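Local coordinates for cupin 2 conserved barrel domain protein (Planctomyces limnophilus, PDB 4H7L) that is of unknown function but binds a copper(II) ion in a cupin barrel and assembles from two subunits, at residues V71-A76 with T111-V116. Residues are numbered along the deposited sequence; the frame is centred on the assembly and turned at random.
Sequences VVLDHA and TIINIV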
loop_
_atom_site.group_PDB
_atom_site.type_symbol
_atom_site.label_atom_id
_atom_site.label_comp_id
_atom_site.label_asym_id
_atom_site.label_seq_id
_atom_site.Cartn_x
_atom_site.Cartn_y
_atom_site.Cartn_z
ATOM N N VAL B 71 -1.659 -2.886 -5.364
ATOM C CA VAL B 71 -1.470 -4.212 -4.790
ATOM C C VAL B 71 -2.767 -4.997 -4.919
ATOM O O VAL B 71 -3.755 -4.680 -4.257
ATOM C CB VAL B 71 -1.087 -4.145 -3.303
ATOM C CG1 VAL B 71 -0.872 -5.546 -2.752
ATOM C CG2 VAL B 71 0.157 -3.299 -3.106
ATOM N N VAL B 72 -2.764 -6.025 -5.762
ATOM C CA VAL B 72 -3.974 -6.810 -6.001
ATOM C C VAL B 72 -4.326 -7.694 -4.805
ATOM O O VAL B 72 -3.508 -8.494 -4.357
ATOM C CB VAL B 72 -3.828 -7.708 -7.238
ATOM C CG1 VAL B 72 -5.091 -8.534 -7.439
ATOM C CG2 VAL B 72 -3.531 -6.872 -8.472
ATOM N N LEU B 73 -5.548 -7.552 -4.301
ATOM C CA LEU B 73 -6.021 -8.373 -3.191
ATOM C C LEU B 73 -6.883 -9.532 -3.689
ATOM O O LEU B 73 -6.811 -10.643 -3.163
ATOM C CB LEU B 73 -6.798 -7.520 -2.185
ATOM C CG LEU B 73 -5.996 -6.387 -1.534
ATOM C CD1 LEU B 73 -6.757 -5.801 -0.357
ATOM C CD2 LEU B 73 -4.619 -6.858 -1.094
ATOM N N ASP B 74 -7.703 -9.269 -4.699
ATOM C CA ASP B 74 -8.417 -10.335 -5.391
ATOM C C ASP B 74 -8.719 -9.891 -6.814
ATOM O O ASP B 74 -8.542 -8.723 -7.157
ATOM C CB ASP B 74 -9.703 -10.725 -4.652
ATOM C CG ASP B 74 -10.749 -9.624 -4.669
ATOM O OD1 ASP B 74 -11.311 -9.326 -3.592
ATOM O OD2 ASP B 74 -11.029 -9.072 -5.755
ATOM N N HIS B 75 -9.165 -10.822 -7.644
ATOM C CA HIS B 75 -9.436 -10.510 -9.036
ATOM C C HIS B 75 -10.284 -11.592 -9.676
ATOM O O HIS B 75 -10.295 -12.735 -9.223
ATOM C CB HIS B 75 -8.124 -10.372 -9.804
ATOM C CG HIS B 75 -7.350 -11.648 -9.902
ATOM N ND1 HIS B 75 -7.618 -12.608 -10.855
ATOM C CD2 HIS B 75 -6.323 -12.130 -9.164
ATOM C CE1 HIS B 75 -6.786 -13.621 -10.703
ATOM N NE2 HIS B 75 -5.989 -13.357 -9.682
ATOM N N ALA B 76 -11.001 -11.216 -10.729
ATOM C CA ALA B 76 -11.737 -12.174 -11.537
ATOM C C ALA B 76 -10.752 -12.862 -12.470
ATOM O O ALA B 76 -9.735 -12.279 -12.848
ATOM C CB ALA B 76 -12.816 -11.472 -12.336
ATOM N N THR B 111 -10.004 -6.132 -6.870
ATOM C CA THR B 111 -9.921 -5.311 -5.670
ATOM C C THR B 111 -8.454 -4.997 -5.404
ATOM O O THR B 111 -7.619 -5.899 -5.363
ATOM C CB THR B 111 -10.501 -6.033 -4.445
ATOM O OG1 THR B 111 -11.828 -6.490 -4.735
ATOM C CG2 THR B 111 -10.531 -5.100 -3.242
ATOM N N ILE B 112 -8.133 -3.722 -5.220
ATOM C CA ILE B 112 -6.744 -3.336 -5.041
ATOM C C ILE B 112 -6.543 -2.337 -3.913
ATOM O O ILE B 112 -7.475 -1.654 -3.492
ATOM C CB ILE B 112 -6.167 -2.723 -6.328
ATOM C CG1 ILE B 112 -6.861 -1.399 -6.652
ATOM C CG2 ILE B 112 -6.318 -3.690 -7.490
ATOM C CD1 ILE B 112 -5.972 -0.421 -7.378
ATOM N N ILE B 113 -5.313 -2.291 -3.412
ATOM C CA ILE B 113 -4.851 -1.185 -2.594
ATOM C C ILE B 113 -4.036 -0.284 -3.504
ATOM O O ILE B 113 -2.994 -0.690 -4.001
ATOM C CB ILE B 113 -3.920 -1.644 -1.461
ATOM C CG1 ILE B 113 -4.625 -2.630 -0.526
ATOM C CG2 ILE B 113 -3.410 -0.438 -0.683
ATOM C CD1 ILE B 113 -5.706 -2.014 0.309
ATOM N N ASN B 114 -4.505 0.934 -3.729
ATOM C CA ASN B 114 -3.753 1.872 -4.544
ATOM C C ASN B 114 -2.991 2.852 -3.663
ATOM O O ASN B 114 -3.585 3.648 -2.940
ATOM C CB ASN B 114 -4.679 2.620 -5.503
ATOM C CG ASN B 114 -3.926 3.561 -6.415
ATOM O OD1 ASN B 114 -2.693 3.524 -6.481
ATOM N ND2 ASN B 114 -4.660 4.410 -7.130
ATOM N N ILE B 115 -1.669 2.777 -3.724
ATOM C CA ILE B 115 -0.805 3.653 -2.945
ATOM C C ILE B 115 -0.296 4.771 -3.843
ATOM O O ILE B 115 0.386 4.517 -4.833
ATOM C CB ILE B 115 0.378 2.866 -2.363
ATOM C CG1 ILE B 115 -0.136 1.743 -1.460
ATOM C CG2 ILE B 115 1.293 3.782 -1.574
ATOM C CD1 ILE B 115 0.821 0.579 -1.328
ATOM N N VAL B 116 -0.634 6.009 -3.496
ATOM C CA VAL B 116 -0.342 7.154 -4.353
ATOM C C VAL B 116 0.613 8.138 -3.685
ATOM O O VAL B 116 0.411 8.518 -2.530
ATOM C CB VAL B 116 -1.636 7.909 -4.701
ATOM C CG1 VAL B 116 -1.346 9.049 -5.667
ATOM C CG2 VAL B 116 -2.671 6.958 -5.281
#
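Val71 and Ile113 form an antiparallel hydrogen-bonded pair, which joins strand 67-72 to strand 110-117. Val71 N donates to Ile113 O at 2.9 Å, and Ile113 N returns a bond to Val71 O at 3.0 Å. Val71 O also takes a CA-H contact from Ile112. Val72 and Ile112 follow as the non-hydrogen-bonded pair, and their CG2 methyls meet on the face nearer the copper. Beyond them the register slips by one residue. Two residues, Leu73 and Asp74, lie opposite the single Thr111, which is a classic beta bulge where the chain turns a corner. Thr111 O therefore receives two backbone donors. Leu73 N donates to Thr111 O at 2.9 Å. Asp74 N adds a weak bond to Thr111 O at 3.4 Å. The pairing recovers as Thr111 N donates to Asp74 O at 3.0 Å.

The Asp74 carboxylate lies across the Thr111 hydroxyl. Its chi1 of 67° sets CG between its own backbone N and carbonyl carbon, which brings the carboxylate to Thr111. Thr111 OG1 is hydrogen-bonded to Gln53 OE1 on the neighbouring strand 48-54, and Asp74 OD2 lies 2.9 Å from Thr111 OG1. On the same face, Leu73 CD1 packs on Ile113 CG1 at 3.8 Å. The second subunit covers this apolar patch: its Leu73 touches Leu73, and its Val71 touches Ile113.

The backbone N-H groups of Val71, Leu73, Thr111 and Ile113 are thus paired across the two strands. Val72 has backbone bonds with Leu93 and Leu94, and Ile112 with Thr52. The bulge leaves a polar carboxylate-hydroxyl end beside an apolar dimer surface.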